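Local coordinates for protein glycoside hydrolase (Streptococcus pneumoniae serotype 4, PDB 6ORH) that probably hydrolyses alpha-L-fucosidic linkages as a family 29 glycoside hydrolase, contributing to the breakdown of fucosylated host carbohydrate antigens, at residues A[198-203]-A[207-212]; A[16-21]-A[253-258]; A[32-37]-A[49-54]; A[26-31]-A[75-80]. The protein carries 2 engineered substitutions. All blocks are in the same frame, centred on the assembly; numbering follows the deposited sequence.

Contact 1. Residues A[198-203]-A[207-212]. With GAL (beta-D-galactopyranose), chain C.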
# COMPACT_ATOMS: atom_id res chain seq x y z
N ASP A 198 10.05 32.20 -6.87
CA ASP A 198 9.14 31.15 -6.47
C ASP A 198 9.89 29.88 -6.05
O ASP A 198 9.32 28.79 -6.11
CB ASP A 198 7.96 30.89 -7.42
CG ASP A 198 6.74 30.32 -6.68
OD1 ASP A 198 6.66 30.46 -5.43
OD2 ASP A 198 5.88 29.70 -7.33
N CYS A 199 11.12 30.05 -5.56
CA CYS A 199 11.87 28.99 -4.88
C CYS A 199 10.93 28.17 -3.98
O CYS A 199 10.19 28.75 -3.18
CB CYS A 199 12.94 29.62 -4.01
SG CYS A 199 14.01 28.42 -3.17
N LEU A 200 10.97 26.83 -4.09
CA LEU A 200 10.11 25.98 -3.29
C LEU A 200 10.54 26.01 -1.82
O LEU A 200 11.72 26.13 -1.53
CB LEU A 200 10.23 24.55 -3.82
CG LEU A 200 9.79 24.38 -5.27
CD1 LEU A 200 10.19 22.98 -5.77
CD2 LEU A 200 8.28 24.56 -5.37
N ILE A 201 9.58 25.84 -0.89
CA ILE A 201 9.93 25.79 0.53
C ILE A 201 9.27 24.57 1.17
O ILE A 201 8.05 24.38 1.07
CB ILE A 201 9.47 27.09 1.24
CG1 ILE A 201 10.11 28.34 0.62
CG2 ILE A 201 9.75 26.97 2.74
CD1 ILE A 201 9.48 29.66 1.08
N PHE A 202 10.11 23.73 1.80
CA PHE A 202 9.63 22.65 2.66
C PHE A 202 9.54 23.20 4.09
O PHE A 202 10.52 23.73 4.59
CB PHE A 202 10.67 21.51 2.63
CG PHE A 202 10.32 20.34 3.51
CD1 PHE A 202 10.52 20.42 4.89
CD2 PHE A 202 9.81 19.17 2.98
CE1 PHE A 202 10.22 19.33 5.70
CE2 PHE A 202 9.50 18.08 3.79
CZ PHE A 202 9.69 18.17 5.16
N SER A 203 8.35 23.10 4.69
CA SER A 203 8.15 23.53 6.07
C SER A 203 6.94 22.80 6.64
O SER A 203 6.24 22.08 5.93
CB SER A 203 7.95 25.03 6.19
OG SER A 203 6.62 25.37 5.77
N THR A 207 3.39 25.92 2.82
CA THR A 207 4.31 26.27 1.74
C THR A 207 4.11 25.32 0.56
O THR A 207 3.20 24.50 0.54
CB THR A 207 5.74 26.32 2.27
OG1 THR A 207 5.97 25.08 2.96
CG2 THR A 207 5.95 27.47 3.23
N SER A 208 4.98 25.44 -0.45
CA SER A 208 4.80 24.70 -1.69
C SER A 208 5.15 23.23 -1.56
O SER A 208 4.72 22.43 -2.40
CB SER A 208 5.57 25.37 -2.82
OG SER A 208 6.88 25.72 -2.37
N ILE A 209 5.96 22.86 -0.55
CA ILE A 209 6.32 21.48 -0.27
C ILE A 209 5.92 21.13 1.17
O ILE A 209 6.20 21.91 2.07
CB ILE A 209 7.82 21.22 -0.50
CG1 ILE A 209 8.25 21.70 -1.90
CG2 ILE A 209 8.14 19.73 -0.29
CD1 ILE A 209 9.71 21.43 -2.23
N ARG A 210 5.31 19.95 1.38
CA ARG A 210 5.05 19.42 2.72
C ARG A 210 5.82 18.11 2.89
O ARG A 210 6.25 17.48 1.92
CB ARG A 210 3.54 19.15 2.91
CG ARG A 210 3.01 17.96 2.09
CD ARG A 210 1.54 17.75 2.45
NE ARG A 210 1.04 16.52 1.81
CZ ARG A 210 0.63 16.47 0.55
NH1 ARG A 210 0.65 17.56 -0.20
NH2 ARG A 210 0.23 15.29 0.05
N TRP A 211 5.94 17.69 4.15
CA TRP A 211 6.44 16.36 4.43
C TRP A 211 5.39 15.32 4.07
O TRP A 211 4.21 15.58 4.27
CB TRP A 211 6.78 16.34 5.92
CG TRP A 211 7.49 15.07 6.27
CD1 TRP A 211 8.40 14.37 5.52
CD2 TRP A 211 7.32 14.34 7.49
NE1 TRP A 211 8.81 13.25 6.20
CE2 TRP A 211 8.16 13.21 7.41
CE3 TRP A 211 6.55 14.55 8.64
CZ2 TRP A 211 8.27 12.29 8.45
CZ3 TRP A 211 6.67 13.64 9.68
CH2 TRP A 211 7.49 12.52 9.57
N ILE A 212 5.81 14.16 3.53
CA ILE A 212 4.88 13.07 3.21
C ILE A 212 4.42 12.34 4.48
O ILE A 212 3.47 11.55 4.41
CB ILE A 212 5.48 12.09 2.19
CG1 ILE A 212 4.42 11.19 1.53
CG2 ILE A 212 6.58 11.24 2.83
CD1 ILE A 212 3.44 11.95 0.61
C1 GAL C . 10.32 15.06 11.03
C2 GAL C . 9.59 16.37 11.38
C3 GAL C . 8.94 16.99 10.12
C4 GAL C . 9.88 16.97 8.92
C5 GAL C . 10.43 15.55 8.76
C6 GAL C . 11.37 15.38 7.59
O2 GAL C . 8.55 16.10 12.33
O3 GAL C . 8.46 18.33 10.42
O4 GAL C . 10.99 17.90 9.10
O5 GAL C . 11.22 15.26 9.94
O6 GAL C . 11.64 13.96 7.40
O HOH W 1 7.38 28.33 -3.10
O HOH W 2 5.18 19.59 6.34
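Ile201 O is gripped by two donors of 207-212 that reach it from opposite faces of its carbonyl plane: the hydroxyl of Thr207, with OG1 2.9 Å from Ile201 O, and the backbone N of Ile209. Thr207 OG1 in turn accepts from Ser203 OG at 2.9 Å, and Glu205 N bonds to that serine oxygen, so a short relay of hydroxyls spans the connection between the segments. Ser208 serves the N-H of the same isoleucine. Held between its own N and carbonyl carbon (chi1 45°), Ser208 OG takes Ile201 N at 3.1 Å in a nearly straight bond (161°) and donates to a water shared with Asp198 OD1 and Cys199 O. Strands 200-202 and 209-211 run in the same direction and share a single bridge, Phe202 with Ile209; both belong to the TIM-barrel domain of the alpha-L-fucosidase family, joined here with no helix between them. One flank of the pair is apolar. Leu200 CB meets Ile209 CD1 at 3.5 Å, the two side chains crossing at about a right angle, while Ile209 CG2 sits at the edge of the Phe202 ring, 3.7 Å from CD2. With CG anti to its backbone N (chi1 178°), Phe202 runs alongside Trp211 and brings CZ to 3.5 Å from Trp211 CB; it also stacks on Trp169. A second water ties Ser203 O to Trp211 N. The indole offers one face to the galactose, whose C5 lies over its centre, 3.5 Å from Trp211 CE2, as in many sugar-binding CH-pi contacts.

Contact 2. Residues A[16-21]-A[253-258]; sequences LAYLGD and IGEADV. With GAL (beta-D-galactopyranose), chain C; EDO (1,2-ethanediol), chain L.
Tyr18 reaches from helix 13-21 to strand 250-259 and gives its hydroxyl proton to Glu255, OH to OE2 2.6 Å. The bond meets the anti side of the carboxylate, 27° out of its plane, and ring and carboxylate stand almost perpendicular. Because Tyr18 CG is anti to the backbone N (chi1 -172°), the ring extends into the barrel interior, with Leu200, Ile209 and Pro291 around it and Lys70 making a cation-pi contact. Glu255 comes to meet it on an extended chain. Next to this bond Ile253 CD1 touches two helix residues at once: it lies 4.0 Å from Tyr18 CD2 and also 4.0 Å from Leu19 CG, the Leu19 and Ile253 side chains meeting tip to tip. The axes of helix and strand are 10.7 Å apart, a normal spacing that side chains alone bridge. Away from these four buried residues the contact gives way to solvent: Ala17 and Gly20 lie on the exposed side of the helix, and Leu19 O is taken by an ethanediol, probably from the crystallisation liquor, O1 to O 2.7 Å. The helix thus covers the end of the TIM barrel where strand 250-259 starts; farther along the same strand, Asp257 OD2 accepts GAL O6 at 2.6 Å in the sugar pocket. Glu255 OE1 is bonded to Trp169 NE1, so both carboxylate oxygens have donors, yet Glu167 OE2 lies close to Glu255 OE2. Two acids this near in a buried setting would be costly to ionise together, and the tyrosine and tryptophan donors probably offset part of that cost.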
# COMPACT_ATOMS: atom_id res chain seq x y z
N LEU A 16 5.63 22.28 -10.85
CA LEU A 16 5.56 21.39 -11.99
C LEU A 16 6.97 20.97 -12.39
O LEU A 16 7.16 19.83 -12.80
CB LEU A 16 4.86 22.10 -13.15
CG LEU A 16 3.35 22.10 -13.07
CD1 LEU A 16 2.75 23.00 -14.16
CD2 LEU A 16 2.79 20.69 -13.15
N ALA A 17 7.93 21.89 -12.25
CA ALA A 17 9.28 21.57 -12.69
C ALA A 17 9.86 20.46 -11.80
O ALA A 17 10.52 19.51 -12.26
CB ALA A 17 10.11 22.84 -12.72
N TYR A 18 9.62 20.59 -10.49
CA TYR A 18 10.13 19.57 -9.58
C TYR A 18 9.47 18.21 -9.87
O TYR A 18 10.15 17.18 -9.84
CB TYR A 18 9.87 20.01 -8.13
CG TYR A 18 10.48 19.17 -7.04
CD1 TYR A 18 11.53 18.27 -7.27
CD2 TYR A 18 10.04 19.33 -5.72
CE1 TYR A 18 12.08 17.54 -6.23
CE2 TYR A 18 10.62 18.63 -4.68
CZ TYR A 18 11.65 17.74 -4.93
OH TYR A 18 12.22 17.09 -3.88
N LEU A 19 8.13 18.21 -10.09
CA LEU A 19 7.44 16.96 -10.37
C LEU A 19 8.04 16.30 -11.61
O LEU A 19 8.20 15.08 -11.65
CB LEU A 19 5.93 17.24 -10.55
CG LEU A 19 5.26 17.56 -9.20
CD1 LEU A 19 3.88 18.15 -9.46
CD2 LEU A 19 5.14 16.29 -8.39
N GLY A 20 8.37 17.13 -12.60
CA GLY A 20 8.98 16.65 -13.84
C GLY A 20 10.38 16.05 -13.62
O GLY A 20 10.77 15.06 -14.26
N ASP A 21 11.13 16.64 -12.70
CA ASP A 21 12.51 16.23 -12.43
C ASP A 21 12.58 14.91 -11.65
O ASP A 21 13.54 14.17 -11.83
CB ASP A 21 13.26 17.34 -11.68
CG ASP A 21 13.72 18.47 -12.60
OD1 ASP A 21 13.64 18.31 -13.85
OD2 ASP A 21 14.10 19.51 -12.07
N ILE A 253 3.25 19.73 -2.82
CA ILE A 253 3.94 18.46 -3.09
C ILE A 253 4.29 17.77 -1.77
O ILE A 253 5.01 18.37 -0.96
CB ILE A 253 5.22 18.76 -3.88
CG1 ILE A 253 4.89 19.34 -5.26
CG2 ILE A 253 6.11 17.52 -3.99
CD1 ILE A 253 6.10 19.86 -5.99
N GLY A 254 3.83 16.51 -1.61
CA GLY A 254 4.26 15.70 -0.45
C GLY A 254 5.60 15.02 -0.78
O GLY A 254 5.64 13.92 -1.33
N GLU A 255 6.69 15.72 -0.45
CA GLU A 255 8.03 15.25 -0.81
C GLU A 255 8.38 14.00 0.01
O GLU A 255 8.24 14.00 1.22
CB GLU A 255 9.00 16.38 -0.48
CG GLU A 255 10.41 16.17 -1.00
CD GLU A 255 11.26 17.37 -0.65
OE1 GLU A 255 11.49 17.56 0.55
OE2 GLU A 255 11.69 18.10 -1.57
N ALA A 256 8.89 12.95 -0.66
CA ALA A 256 9.19 11.69 0.02
C ALA A 256 10.69 11.60 0.29
O ALA A 256 11.42 11.18 -0.61
CB ALA A 256 8.74 10.54 -0.85
N ASP A 257 11.10 11.97 1.50
CA ASP A 257 12.52 11.94 1.86
C ASP A 257 12.85 10.64 2.55
O ASP A 257 12.09 10.15 3.39
CB ASP A 257 12.87 13.14 2.76
CG ASP A 257 12.10 13.19 4.09
OD1 ASP A 257 10.87 12.90 4.10
OD2 ASP A 257 12.72 13.52 5.11
N VAL A 258 14.04 10.11 2.26
CA VAL A 258 14.42 8.83 2.86
C VAL A 258 15.92 8.73 2.70
O VAL A 258 16.46 9.17 1.68
CB VAL A 258 13.68 7.66 2.18
CG1 VAL A 258 13.86 7.66 0.66
CG2 VAL A 258 14.12 6.31 2.76
C1 GAL C . 10.32 15.06 11.03
C2 GAL C . 9.59 16.37 11.38
C3 GAL C . 8.94 16.99 10.12
C4 GAL C . 9.88 16.97 8.92
C5 GAL C . 10.43 15.55 8.76
C6 GAL C . 11.37 15.38 7.59
O2 GAL C . 8.55 16.10 12.33
O3 GAL C . 8.46 18.33 10.42
O4 GAL C . 10.99 17.90 9.10
O5 GAL C . 11.22 15.26 9.94
O6 GAL C . 11.64 13.96 7.40
C1 EDO L . 6.81 13.30 -9.48
O1 EDO L . 8.10 13.76 -9.30
C2 EDO L . 7.03 11.98 -10.08
O2 EDO L . 5.91 11.29 -10.26

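Contact 3. Residues A[32-37]-A[49-54]; sequences NTFYDQ and FNPSQL. With EDO (1,2-ethanediol), chain J; EDO (1,2-ethanediol), chain H.
The Phe34 ring carries Phe49 CA and Asn50 N over one face, both offset toward the rim, with Pro51 CB in plane at its edge. Phe49 in turn has Pro51 CD over the centre of one face, 3.9 Å above the plane. The two phenyl planes are 77° apart in an oblique pair, closest where Phe34 CE2 comes to 3.6 Å from Phe49 CD1. Phe34 CG points away from the carbonyl carbon and beside the backbone N (chi1 -67°), which sends the ring out of the weakly bonded helix 31-35; its far end, CZ, stops 3.7 Å from Pro51 CD, the side chains crossing at about a right angle. Phe29 meets Phe49 as a third aromatic, and Arg48 NH2 binds Phe34 O. The packing therefore joins the short helix after the first barrel strand to the loop leading toward helix 56-65. Some polar groups pair inside their own segment: Gln37 NE2 donates to Asn32 OD1 at 2.9 Å, with Glu44 as its second partner, and Leu54 N bonds Pro51 O in a type I turn. What holds the segments to each other is dispersion between rings, a proline and the flat backbone, a contact that depends on shape and not on charge.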
# COMPACT_ATOMS: atom_id res chain seq x y z
N ASN A 32 28.10 15.57 13.33
CA ASN A 32 27.51 14.27 13.63
C ASN A 32 28.26 13.14 12.94
O ASN A 32 28.27 12.01 13.45
CB ASN A 32 26.01 14.21 13.30
CG ASN A 32 25.19 15.09 14.21
OD1 ASN A 32 25.71 15.64 15.18
ND2 ASN A 32 23.90 15.21 13.93
N THR A 33 28.83 13.40 11.75
CA THR A 33 29.54 12.37 11.01
C THR A 33 30.77 11.95 11.82
O THR A 33 31.16 10.79 11.75
CB THR A 33 29.99 12.88 9.63
OG1 THR A 33 28.85 13.51 9.02
CG2 THR A 33 30.55 11.81 8.71
N PHE A 34 31.38 12.93 12.50
CA PHE A 34 32.61 12.67 13.26
C PHE A 34 32.30 12.13 14.65
O PHE A 34 33.14 11.46 15.26
CB PHE A 34 33.49 13.92 13.28
CG PHE A 34 34.02 14.24 11.91
CD1 PHE A 34 35.19 13.65 11.44
CD2 PHE A 34 33.32 15.10 11.06
CE1 PHE A 34 35.66 13.91 10.16
CE2 PHE A 34 33.79 15.35 9.78
CZ PHE A 34 34.95 14.75 9.33
N TYR A 35 31.09 12.40 15.16
CA TYR A 35 30.69 11.89 16.46
C TYR A 35 29.86 10.61 16.35
O TYR A 35 29.43 10.10 17.38
CB TYR A 35 29.91 12.94 17.25
CG TYR A 35 30.80 13.97 17.91
CD1 TYR A 35 31.40 14.98 17.18
CD2 TYR A 35 31.10 13.88 19.26
CE1 TYR A 35 32.25 15.91 17.77
CE2 TYR A 35 31.93 14.81 19.87
CZ TYR A 35 32.50 15.83 19.13
OH TYR A 35 33.35 16.74 19.72
N ASP A 36 29.64 10.11 15.12
CA ASP A 36 28.94 8.85 14.92
C ASP A 36 27.58 8.89 15.63
O ASP A 36 27.27 8.03 16.45
CB ASP A 36 29.84 7.67 15.32
CG ASP A 36 29.33 6.30 14.91
OD1 ASP A 36 28.46 6.20 14.02
OD2 ASP A 36 29.83 5.33 15.48
N GLN A 37 26.77 9.90 15.30
CA GLN A 37 25.49 10.14 15.96
C GLN A 37 24.52 10.76 14.96
O GLN A 37 24.95 11.15 13.87
CB GLN A 37 25.66 11.09 17.15
CG GLN A 37 26.11 12.50 16.78
CD GLN A 37 26.53 13.35 17.96
OE1 GLN A 37 26.75 12.87 19.08
NE2 GLN A 37 26.71 14.64 17.72
N PHE A 49 36.04 18.46 13.29
CA PHE A 49 35.54 18.58 11.92
C PHE A 49 36.72 18.79 10.96
O PHE A 49 37.11 19.94 10.70
CB PHE A 49 34.50 19.70 11.80
CG PHE A 49 33.84 19.76 10.44
CD1 PHE A 49 32.86 18.83 10.09
CD2 PHE A 49 34.26 20.69 9.49
CE1 PHE A 49 32.33 18.83 8.80
CE2 PHE A 49 33.69 20.72 8.23
CZ PHE A 49 32.71 19.80 7.90
N ASN A 50 37.25 17.69 10.40
CA ASN A 50 38.39 17.76 9.49
C ASN A 50 38.34 16.69 8.40
O ASN A 50 39.16 15.77 8.35
CB ASN A 50 39.75 17.84 10.19
CG ASN A 50 40.86 18.13 9.20
OD1 ASN A 50 40.63 18.58 8.07
ND2 ASN A 50 42.09 17.84 9.61
N PRO A 51 37.37 16.76 7.46
CA PRO A 51 37.36 15.87 6.29
C PRO A 51 38.38 16.26 5.22
O PRO A 51 38.05 16.92 4.20
CB PRO A 51 35.95 16.09 5.73
CG PRO A 51 35.67 17.56 6.09
CD PRO A 51 36.26 17.73 7.48
N SER A 52 39.62 15.81 5.41
CA SER A 52 40.72 16.32 4.59
C SER A 52 40.66 15.83 3.14
O SER A 52 41.26 16.46 2.27
CB SER A 52 42.06 15.99 5.19
OG SER A 52 42.16 14.58 5.35
N GLN A 53 39.90 14.77 2.88
CA GLN A 53 39.83 14.30 1.50
C GLN A 53 38.54 14.77 0.81
O GLN A 53 38.22 14.26 -0.27
CB GLN A 53 39.88 12.77 1.47
CG GLN A 53 41.26 12.22 1.82
CD GLN A 53 41.16 10.76 2.16
OE1 GLN A 53 41.14 9.89 1.29
NE2 GLN A 53 41.05 10.45 3.44
N LEU A 54 37.84 15.75 1.40
CA LEU A 54 36.51 16.09 0.87
C LEU A 54 36.58 16.57 -0.58
O LEU A 54 37.40 17.41 -0.95
CB LEU A 54 35.87 17.14 1.78
CG LEU A 54 34.38 17.42 1.51
CD1 LEU A 54 33.72 17.85 2.81
CD2 LEU A 54 34.21 18.56 0.48
C1 EDO J . 40.41 18.09 -1.16
O1 EDO J . 39.88 17.93 0.12
C2 EDO J . 41.69 17.38 -1.17
O2 EDO J . 42.40 17.81 -0.03
C1 EDO H . 39.86 7.29 0.07
O1 EDO H . 39.46 7.90 1.31
C2 EDO H . 40.19 5.85 0.22
O2 EDO H . 41.08 5.57 1.30

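Contact 4. Residues A[26-31]-A[75-80]; sequences FIHFGP and VKHHDG. With FUC (alpha-L-fucopyranose), chain B.
His28 meets His77 rim to rim, CD2 of His28 lying 3.7 Å from CD2 of His77, with the imidazole planes 65° apart and neither ring over the face of the other. Both turn NE2 to the same fucose hydroxyl: FUC O4 is 2.8 Å from His28 NE2 and 3.1 Å from His77 NE2. His77 NE2 also makes a weak bond to FUC O3, strongly bent at 119°. The next residue continues the grip, with His78 NE2 2.8 Å from FUC O2 in a nearly straight line. In this way three histidines read three neighbouring hydroxyls of one sugar. They sit where a TIM barrel normally keeps its active site, just past the C-terminal ends of the adjacent parallel strands 23-27 and 70-74. Two of the imidazoles are held at ND1 as well, His28 by Asn295 OD1 and His78 by Ser125 OG. The rings also pack among themselves: His28 CE1 lies over the centre of the Phe26 ring, 3.6 Å above its plane, and His77 CE1 stands over the rim of the His78 face. His77 CG is anti to its backbone N (chi1 -157°), which directs the ring at the fucose while the chain enters a type I turn from His77 to Gly80. That turn presents Asp79 to the other segment, where its OD1 lies 4.1 Å from Pro31 CG in plain van der Waals contact; the same oxygen bonds Phe81 N. Phe26 contributes an apolar touch to the sugar, CE2 to FUC C6 4.0 Å.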
# COMPACT_ATOMS: atom_id res chain seq x y z
N PHE A 26 19.66 14.37 -1.01
CA PHE A 26 19.88 15.07 0.24
C PHE A 26 21.31 14.76 0.68
O PHE A 26 21.78 13.64 0.46
CB PHE A 26 18.97 14.47 1.30
CG PHE A 26 18.13 15.37 2.17
CD1 PHE A 26 18.45 16.71 2.41
CD2 PHE A 26 17.04 14.81 2.85
CE1 PHE A 26 17.67 17.48 3.25
CE2 PHE A 26 16.25 15.60 3.68
CZ PHE A 26 16.57 16.93 3.88
N ILE A 27 21.99 15.75 1.28
CA ILE A 27 23.30 15.47 1.87
C ILE A 27 23.28 15.93 3.33
O ILE A 27 23.18 17.13 3.59
CB ILE A 27 24.42 16.16 1.05
CG1 ILE A 27 24.51 15.57 -0.37
CG2 ILE A 27 25.74 16.01 1.80
CD1 ILE A 27 25.72 16.04 -1.21
N HIS A 28 23.38 14.96 4.26
CA HIS A 28 23.58 15.22 5.68
C HIS A 28 25.05 14.92 6.00
O HIS A 28 25.48 13.78 5.88
CB HIS A 28 22.69 14.34 6.59
CG HIS A 28 21.25 14.78 6.69
ND1 HIS A 28 20.38 14.68 5.61
CD2 HIS A 28 20.54 15.26 7.73
CE1 HIS A 28 19.17 15.11 6.01
NE2 HIS A 28 19.25 15.46 7.30
N PHE A 29 25.78 15.97 6.38
CA PHE A 29 27.20 15.85 6.71
C PHE A 29 27.52 16.94 7.72
O PHE A 29 26.95 18.03 7.67
CB PHE A 29 28.02 16.08 5.43
CG PHE A 29 29.52 16.06 5.64
CD1 PHE A 29 30.15 14.88 5.99
CD2 PHE A 29 30.26 17.21 5.51
CE1 PHE A 29 31.53 14.84 6.18
CE2 PHE A 29 31.65 17.18 5.68
CZ PHE A 29 32.27 16.00 6.05
N GLY A 30 28.39 16.64 8.69
CA GLY A 30 28.76 17.66 9.65
C GLY A 30 29.42 17.03 10.86
O GLY A 30 29.90 15.91 10.77
N PRO A 31 29.44 17.73 12.01
CA PRO A 31 29.96 17.17 13.26
C PRO A 31 29.40 15.79 13.59
O PRO A 31 30.12 14.93 14.07
CB PRO A 31 29.53 18.22 14.28
CG PRO A 31 29.57 19.52 13.50
CD PRO A 31 28.98 19.12 12.16
N VAL A 75 23.34 22.77 5.69
CA VAL A 75 24.41 23.70 6.04
C VAL A 75 24.39 24.03 7.53
O VAL A 75 25.35 24.64 8.03
CB VAL A 75 24.42 24.98 5.19
CG1 VAL A 75 24.56 24.64 3.71
CG2 VAL A 75 23.22 25.87 5.44
N LYS A 76 23.31 23.65 8.22
CA LYS A 76 23.28 23.72 9.67
C LYS A 76 22.24 22.72 10.15
O LYS A 76 21.05 22.85 9.83
CB LYS A 76 22.87 25.11 10.18
CG LYS A 76 23.10 25.28 11.69
CD LYS A 76 22.35 26.48 12.26
CE LYS A 76 20.85 26.21 12.35
NZ LYS A 76 20.13 27.31 13.05
N HIS A 77 22.69 21.69 10.89
CA HIS A 77 21.73 20.74 11.44
C HIS A 77 21.30 21.22 12.82
O HIS A 77 21.60 22.34 13.20
CB HIS A 77 22.34 19.32 11.41
CG HIS A 77 21.30 18.25 11.43
ND1 HIS A 77 20.99 17.56 12.60
CD2 HIS A 77 20.48 17.76 10.47
CE1 HIS A 77 20.03 16.69 12.35
NE2 HIS A 77 19.70 16.79 11.06
N HIS A 78 20.58 20.38 13.58
CA HIS A 78 20.03 20.83 14.86
C HIS A 78 21.14 21.24 15.84
O HIS A 78 20.92 22.06 16.72
CB HIS A 78 19.22 19.70 15.52
CG HIS A 78 18.17 19.06 14.67
ND1 HIS A 78 17.35 19.78 13.79
CD2 HIS A 78 17.74 17.78 14.62
CE1 HIS A 78 16.49 18.93 13.22
NE2 HIS A 78 16.70 17.70 13.71
N ASP A 79 22.32 20.65 15.71
CA ASP A 79 23.45 20.96 16.58
C ASP A 79 23.93 22.41 16.42
O ASP A 79 24.66 22.93 17.27
CB ASP A 79 24.59 19.99 16.31
CG ASP A 79 25.03 19.99 14.85
OD1 ASP A 79 25.84 20.88 14.47
OD2 ASP A 79 24.53 19.12 14.11
N GLY A 80 23.56 23.08 15.32
CA GLY A 80 23.80 24.51 15.17
C GLY A 80 25.16 24.87 14.57
O GLY A 80 25.47 26.04 14.40
C1 FUC B . 14.31 14.99 11.04
C2 FUC B . 15.67 15.37 11.61
C3 FUC B . 16.69 14.37 11.08
C4 FUC B . 16.80 14.51 9.56
C5 FUC B . 15.40 14.28 8.95
C6 FUC B . 15.36 14.57 7.46
O2 FUC B . 15.57 15.26 13.04
O3 FUC B . 17.96 14.62 11.70
O4 FUC B . 17.33 15.83 9.25
O5 FUC B . 14.36 15.11 9.61

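Contacts 1, 2 and 4 are mostly buried and each reaches the same barrel sheet; contact 3 is partly buried, about 27 Å from the centre of the chain. Contacts 1 and 2 share neighbouring strands, Arg210 N and O probably hydrogen-bonded to Ile253 O and Glu255 N, and both reach the galactose. Contact 4 holds the fucose, touching contact 2 where Phe26 packs on Asp257. Contact 3 adjoins contact 4 through Phe29, which lies against Phe49, Pro51 and Leu54. Chemistry follows place: hydroxyl and backbone bonds in contact 1, a buried acid with tyrosine in contact 2, histidines facing sugar in contact 4, and ring packing on a proline and the backbone in contact 3.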